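Local coordinates for reticulocyte binding protein (Streptococcus agalactiae COH1, PDB 3FAW) that is a secreted, cell-wall-linked pullulanase of the alpha-amylase family that probably cleaves the alpha-1,6 branch links of pullulan, glycogen and related glucans, at residues L316-K329 with W344-Y358. Numbering follows the deposited sequence.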
loop_
_atom_site.group_PDB
_atom_site.type_symbol
_atom_site.label_atom_id
_atom_site.label_comp_id
_atom_site.label_asym_id
_atom_site.label_seq_id
_atom_site.Cartn_x
_atom_site.Cartn_y
_atom_site.Cartn_z
ATOM N N LEU A 316 6.255 -4.834 -1.222
ATOM C CA LEU A 316 6.332 -3.520 -0.584
ATOM C C LEU A 316 6.953 -2.512 -1.563
ATOM O O LEU A 316 7.613 -2.919 -2.524
ATOM C CB LEU A 316 7.116 -3.599 0.742
ATOM C CG LEU A 316 6.254 -3.970 1.962
ATOM C CD1 LEU A 316 5.913 -5.465 1.963
ATOM C CD2 LEU A 316 6.910 -3.557 3.280
ATOM N N PRO A 317 6.734 -1.200 -1.336
ATOM C CA PRO A 317 7.052 -0.167 -2.327
ATOM C C PRO A 317 8.396 -0.306 -3.063
ATOM O O PRO A 317 9.460 -0.122 -2.470
ATOM C CB PRO A 317 7.010 1.122 -1.496
ATOM C CG PRO A 317 5.964 0.849 -0.497
ATOM C CD PRO A 317 6.165 -0.599 -0.116
ATOM N N VAL A 318 8.325 -0.635 -4.351
ATOM C CA VAL A 318 9.508 -0.737 -5.206
ATOM C C VAL A 318 9.777 0.572 -5.962
ATOM O O VAL A 318 10.839 0.733 -6.564
ATOM C CB VAL A 318 9.406 -1.929 -6.210
ATOM C CG1 VAL A 318 9.242 -3.250 -5.461
ATOM C CG2 VAL A 318 8.268 -1.726 -7.199
ATOM N N LEU A 319 8.824 1.503 -5.938
ATOM C CA LEU A 319 9.060 2.840 -6.505
ATOM C C LEU A 319 9.994 3.648 -5.604
ATOM O O LEU A 319 10.117 3.361 -4.412
ATOM C CB LEU A 319 7.747 3.580 -6.748
ATOM C CG LEU A 319 6.943 2.964 -7.903
ATOM C CD1 LEU A 319 5.465 3.110 -7.664
ATOM C CD2 LEU A 319 7.336 3.562 -9.254
ATOM N N SER A 320 10.652 4.649 -6.188
ATOM C CA SER A 320 11.714 5.379 -5.501
ATOM C C SER A 320 11.229 6.001 -4.201
ATOM O O SER A 320 10.230 6.710 -4.184
ATOM C CB SER A 320 12.297 6.481 -6.391
ATOM O OG SER A 320 13.263 7.241 -5.675
ATOM N N TYR A 321 11.944 5.703 -3.119
ATOM C CA TYR A 321 11.707 6.335 -1.820
ATOM C C TYR A 321 12.939 7.120 -1.379
ATOM O O TYR A 321 14.054 6.852 -1.833
ATOM C CB TYR A 321 11.282 5.312 -0.759
ATOM C CG TYR A 321 12.152 4.076 -0.626
ATOM C CD1 TYR A 321 13.250 4.057 0.239
ATOM C CD2 TYR A 321 11.851 2.911 -1.329
ATOM C CE1 TYR A 321 14.038 2.919 0.382
ATOM C CE2 TYR A 321 12.633 1.760 -1.186
ATOM C CZ TYR A 321 13.724 1.773 -0.331
ATOM O OH TYR A 321 14.497 0.643 -0.184
ATOM N N PHE A 322 12.718 8.083 -0.488
ATOM C CA PHE A 322 13.669 9.175 -0.256
ATOM C C PHE A 322 14.789 8.841 0.733
ATOM O O PHE A 322 15.971 9.005 0.419
ATOM C CB PHE A 322 12.904 10.424 0.216
ATOM C CG PHE A 322 13.747 11.674 0.293
ATOM C CD1 PHE A 322 13.864 12.516 -0.806
ATOM C CD2 PHE A 322 14.407 12.017 1.472
ATOM C CE1 PHE A 322 14.636 13.676 -0.738
ATOM C CE2 PHE A 322 15.179 13.173 1.553
ATOM C CZ PHE A 322 15.293 14.004 0.448
ATOM N N TYR A 323 14.424 8.391 1.930
ATOM C CA TYR A 323 15.410 8.164 2.992
ATOM C C TYR A 323 16.156 6.846 2.787
ATOM O O TYR A 323 15.746 5.798 3.292
ATOM C CB TYR A 323 14.742 8.199 4.363
ATOM C CG TYR A 323 14.111 9.531 4.692
ATOM C CD1 TYR A 323 12.729 9.667 4.764
ATOM C CD2 TYR A 323 14.895 10.659 4.932
ATOM C CE1 TYR A 323 12.136 10.885 5.071
ATOM C CE2 TYR A 323 14.310 11.889 5.240
ATOM C CZ TYR A 323 12.929 11.990 5.304
ATOM O OH TYR A 323 12.333 13.192 5.605
ATOM N N VAL A 324 17.252 6.917 2.037
ATOM C CA VAL A 324 18.028 5.734 1.673
ATOM C C VAL A 324 19.380 6.113 1.053
ATOM O O VAL A 324 19.531 7.194 0.475
ATOM C CB VAL A 324 17.255 4.849 0.660
ATOM C CG1 VAL A 324 17.202 5.520 -0.710
ATOM C CG2 VAL A 324 17.875 3.457 0.555
ATOM N N ASN A 325 20.349 5.210 1.191
ATOM C CA ASN A 325 21.611 5.265 0.461
ATOM C C ASN A 325 21.708 3.999 -0.370
ATOM O O ASN A 325 22.007 2.920 0.149
ATOM C CB ASN A 325 22.813 5.364 1.407
ATOM C CG ASN A 325 24.152 5.412 0.665
ATOM O OD1 ASN A 325 24.202 5.476 -0.566
ATOM N ND2 ASN A 325 25.242 5.392 1.421
ATOM N N GLU A 326 21.444 4.136 -1.661
ATOM C CA GLU A 326 21.389 2.986 -2.559
ATOM C C GLU A 326 22.779 2.425 -2.896
ATOM O O GLU A 326 22.889 1.335 -3.454
ATOM C CB GLU A 326 20.636 3.365 -3.837
ATOM C CG GLU A 326 19.186 3.789 -3.593
ATOM C CD GLU A 326 18.502 4.341 -4.835
ATOM O OE1 GLU A 326 19.205 4.717 -5.803
ATOM O OE2 GLU A 326 17.251 4.396 -4.838
ATOM N N MET A 327 23.829 3.167 -2.550
ATOM C CA MET A 327 25.199 2.715 -2.758
ATOM C C MET A 327 25.743 1.878 -1.584
ATOM O O MET A 327 26.879 1.411 -1.639
ATOM C CB MET A 327 26.106 3.919 -3.029
ATOM C CG MET A 327 25.719 4.727 -4.271
ATOM S SD MET A 327 25.543 3.739 -5.781
ATOM C CE MET A 327 27.172 2.997 -5.923
ATOM N N ASP A 328 24.930 1.688 -0.543
ATOM C CA ASP A 328 25.287 0.862 0.621
ATOM C C ASP A 328 24.343 -0.336 0.687
ATOM O O ASP A 328 23.200 -0.212 1.141
ATOM C CB ASP A 328 25.185 1.708 1.899
ATOM C CG ASP A 328 25.362 0.894 3.180
ATOM O OD1 ASP A 328 25.953 -0.208 3.146
ATOM O OD2 ASP A 328 24.907 1.378 4.238
ATOM N N LYS A 329 24.820 -1.488 0.219
ATOM C CA LYS A 329 24.038 -2.728 0.244
ATOM C C LYS A 329 24.393 -3.617 1.443
ATOM O O LYS A 329 23.935 -4.757 1.529
ATOM C CB LYS A 329 24.237 -3.510 -1.059
ATOM C CG LYS A 329 23.666 -2.822 -2.286
ATOM C CD LYS A 329 23.869 -3.658 -3.533
ATOM C CE LYS A 329 23.204 -3.031 -4.750
ATOM N NZ LYS A 329 21.731 -2.952 -4.591
ATOM N N TRP A 344 11.139 0.329 4.554
ATOM C CA TRP A 344 9.993 -0.336 3.920
ATOM C C TRP A 344 9.686 0.303 2.572
ATOM O O TRP A 344 9.370 -0.395 1.610
ATOM C CB TRP A 344 8.725 -0.277 4.787
ATOM C CG TRP A 344 8.637 -1.288 5.889
ATOM C CD1 TRP A 344 9.309 -2.476 5.983
ATOM C CD2 TRP A 344 7.785 -1.220 7.042
ATOM N NE1 TRP A 344 8.951 -3.132 7.134
ATOM C CE2 TRP A 344 8.019 -2.384 7.804
ATOM C CE3 TRP A 344 6.861 -0.277 7.514
ATOM C CZ2 TRP A 344 7.357 -2.638 9.007
ATOM C CZ3 TRP A 344 6.206 -0.527 8.716
ATOM C CH2 TRP A 344 6.460 -1.699 9.449
ATOM N N GLY A 345 9.760 1.633 2.527
ATOM C CA GLY A 345 9.562 2.393 1.295
ATOM C C GLY A 345 8.384 3.355 1.284
ATOM O O GLY A 345 7.989 3.826 0.216
ATOM N N TYR A 346 7.849 3.686 2.460
ATOM C CA TYR A 346 6.693 4.583 2.559
ATOM C C TYR A 346 7.120 6.046 2.725
ATOM O O TYR A 346 6.502 6.804 3.471
ATOM C CB TYR A 346 5.756 4.124 3.687
ATOM C CG TYR A 346 5.216 2.735 3.438
ATOM C CD1 TYR A 346 4.226 2.515 2.486
ATOM C CD2 TYR A 346 5.724 1.633 4.122
ATOM C CE1 TYR A 346 3.742 1.242 2.236
ATOM C CE2 TYR A 346 5.246 0.354 3.877
ATOM C CZ TYR A 346 4.256 0.167 2.935
ATOM O OH TYR A 346 3.789 -1.099 2.690
ATOM N N ASP A 347 8.172 6.427 1.993
ATOM C CA ASP A 347 8.642 7.811 1.894
ATOM C C ASP A 347 8.802 8.166 0.407
ATOM O O ASP A 347 9.925 8.323 -0.081
ATOM C CB ASP A 347 9.981 7.964 2.620
ATOM C CG ASP A 347 9.931 7.467 4.053
ATOM O OD1 ASP A 347 9.037 7.903 4.804
ATOM O OD2 ASP A 347 10.790 6.641 4.428
ATOM N N PRO A 348 7.678 8.284 -0.321
ATOM C CA PRO A 348 7.714 8.367 -1.784
ATOM C C PRO A 348 8.462 9.563 -2.383
ATOM O O PRO A 348 8.220 10.719 -2.008
ATOM C CB PRO A 348 6.229 8.422 -2.155
ATOM C CG PRO A 348 5.556 7.763 -1.018
ATOM C CD PRO A 348 6.284 8.305 0.155
ATOM N N GLN A 349 9.364 9.257 -3.314
ATOM C CA GLN A 349 10.046 10.265 -4.112
ATOM C C GLN A 349 9.508 10.306 -5.551
ATOM O O GLN A 349 9.319 11.389 -6.117
ATOM C CB GLN A 349 11.551 9.996 -4.108
ATOM C CG GLN A 349 12.351 11.000 -4.907
ATOM C CD GLN A 349 13.833 10.898 -4.654
ATOM O OE1 GLN A 349 14.466 12.037 -4.458
ATOM N NE2 GLN A 349 14.404 9.807 -4.637
ATOM N N SER A 350 9.274 9.136 -6.142
ATOM C CA SER A 350 8.712 9.049 -7.497
ATOM C C SER A 350 7.577 8.028 -7.561
ATOM O O SER A 350 7.545 7.069 -6.781
ATOM C CB SER A 350 9.799 8.685 -8.518
ATOM O OG SER A 350 9.292 8.701 -9.851
ATOM N N TYR A 351 6.651 8.253 -8.492
ATOM C CA TYR A 351 5.521 7.349 -8.720
ATOM C C TYR A 351 5.646 6.563 -10.028
ATOM O O TYR A 351 4.840 5.677 -10.292
ATOM C CB TYR A 351 4.197 8.127 -8.672
ATOM C CG TYR A 351 3.876 8.655 -7.288
ATOM C CD1 TYR A 351 3.807 7.789 -6.196
ATOM C CD2 TYR A 351 3.657 10.012 -7.062
ATOM C CE1 TYR A 351 3.526 8.252 -4.925
ATOM C CE2 TYR A 351 3.370 10.489 -5.782
ATOM C CZ TYR A 351 3.310 9.600 -4.719
ATOM O OH TYR A 351 3.031 10.048 -3.450
ATOM N N PHE A 352 6.667 6.890 -10.822
ATOM C CA PHE A 352 6.985 6.188 -12.073
ATOM C C PHE A 352 8.345 5.494 -12.019
ATOM O O PHE A 352 8.510 4.397 -12.552
ATOM C CB PHE A 352 7.029 7.177 -13.243
ATOM C CG PHE A 352 5.700 7.755 -13.616
ATOM C CD1 PHE A 352 4.972 7.230 -14.676
ATOM C CD2 PHE A 352 5.188 8.849 -12.930
ATOM C CE1 PHE A 352 3.747 7.777 -15.038
ATOM C CE2 PHE A 352 3.963 9.397 -13.282
ATOM C CZ PHE A 352 3.244 8.860 -14.338
ATOM N N ALA A 353 9.325 6.162 -11.406
ATOM C CA ALA A 353 10.700 5.674 -11.365
ATOM C C ALA A 353 10.937 4.704 -10.201
ATOM O O ALA A 353 10.607 5.005 -9.050
ATOM C CB ALA A 353 11.668 6.845 -11.287
ATOM N N LEU A 354 11.524 3.551 -10.518
ATOM C CA LEU A 354 11.815 2.503 -9.537
ATOM C C LEU A 354 12.948 2.910 -8.612
ATOM O O LEU A 354 13.793 3.730 -8.969
ATOM C CB LEU A 354 12.203 1.195 -10.241
ATOM C CG LEU A 354 11.129 0.541 -11.116
ATOM C CD1 LEU A 354 11.685 -0.666 -11.884
ATOM C CD2 LEU A 354 9.926 0.142 -10.287
ATOM N N SER A 355 12.954 2.323 -7.420
ATOM C CA SER A 355 14.050 2.491 -6.480
ATOM C C SER A 355 15.297 1.795 -7.023
ATOM O O SER A 355 15.205 0.739 -7.658
ATOM C CB SER A 355 13.671 1.896 -5.121
ATOM O OG SER A 355 14.733 2.015 -4.189
ATOM N N GLY A 356 16.458 2.395 -6.782
ATOM C CA GLY A 356 17.732 1.766 -7.104
ATOM C C GLY A 356 18.217 0.788 -6.037
ATOM O O GLY A 356 19.215 0.106 -6.241
ATOM N N MET A 357 17.516 0.715 -4.901
ATOM C CA MET A 357 17.926 -0.148 -3.778
ATOM C C MET A 357 17.908 -1.648 -4.111
ATOM O O MET A 357 18.691 -2.419 -3.549
ATOM C CB MET A 357 17.030 0.107 -2.560
ATOM C CG MET A 357 17.554 -0.453 -1.226
ATOM S SD MET A 357 19.073 0.346 -0.662
ATOM C CE MET A 357 20.306 -0.841 -1.192
ATOM N N TYR A 358 17.018 -2.052 -5.016
ATOM C CA TYR A 358 16.834 -3.464 -5.355
ATOM C C TYR A 358 17.492 -3.848 -6.676
ATOM O O TYR A 358 17.260 -4.945 -7.203
ATOM C CB TYR A 358 15.341 -3.797 -5.356
ATOM C CG TYR A 358 14.657 -3.294 -4.110
ATOM C CD1 TYR A 358 15.179 -3.578 -2.849
ATOM C CD2 TYR A 358 13.508 -2.507 -4.182
ATOM C CE1 TYR A 358 14.574 -3.114 -1.700
ATOM C CE2 TYR A 358 12.889 -2.044 -3.034
ATOM C CZ TYR A 358 13.432 -2.348 -1.795
ATOM O OH TYR A 358 12.839 -1.892 -0.647
HETATM O O HOH W 1 10.321 -1.596 -0.423
HETATM O O HOH W 2 7.960 4.588 -2.636
HETATM O O HOH W 3 14.804 4.529 -3.259
HETATM O O HOH W 4 21.262 -0.527 -4.500
#
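The ring of Y321 is sandwiched: CA of G345 packs against one face, 3.9 Å from the ring centroid, and a water lies over the centre of the other. That water also accepts from N of Y321 and OG of S355 and donates to OE2 of E326, linking the two segments on that face of the ring; E326 OE1 accepts from the backbone N of W227. With chi1 at 50°, CG of Y321 sits between backbone N and carbonyl carbon, which folds the ring back over the glycine. P317 CG rests on one face of the Y346 ring, 3.5 Å from CE1, and the Y346 hydroxyl bonds to D389 OD2, near the end of strand 385-390. L316 CD2 makes a CH-pi contact over one face of the five-membered ring of W344, while P317 O meets the edge of Y358 in plane. The D347 carboxylate stands nearly upright to the Y323 ring, at the ring's edge, its main polar partner being N343.

Backbone and side-chain hydrogen bonds join the two segments along V318 to S320. S355 N reaches V318 O at 2.8 Å, nearly straight at 175°, and S320 N binds A353 O. S320 O takes two donors on one face, N of Q349 and N of S350; Q349 NE2 gives a 3.0 Å bond to S320 OG, which lies close to the Q349 amide plane.

The two segments fold together within the long loop between strand 312-315 and helix 367-381, an elaborated beta-alpha connection of the (beta/alpha)8 barrel that forms the alpha-amylase catalytic domain.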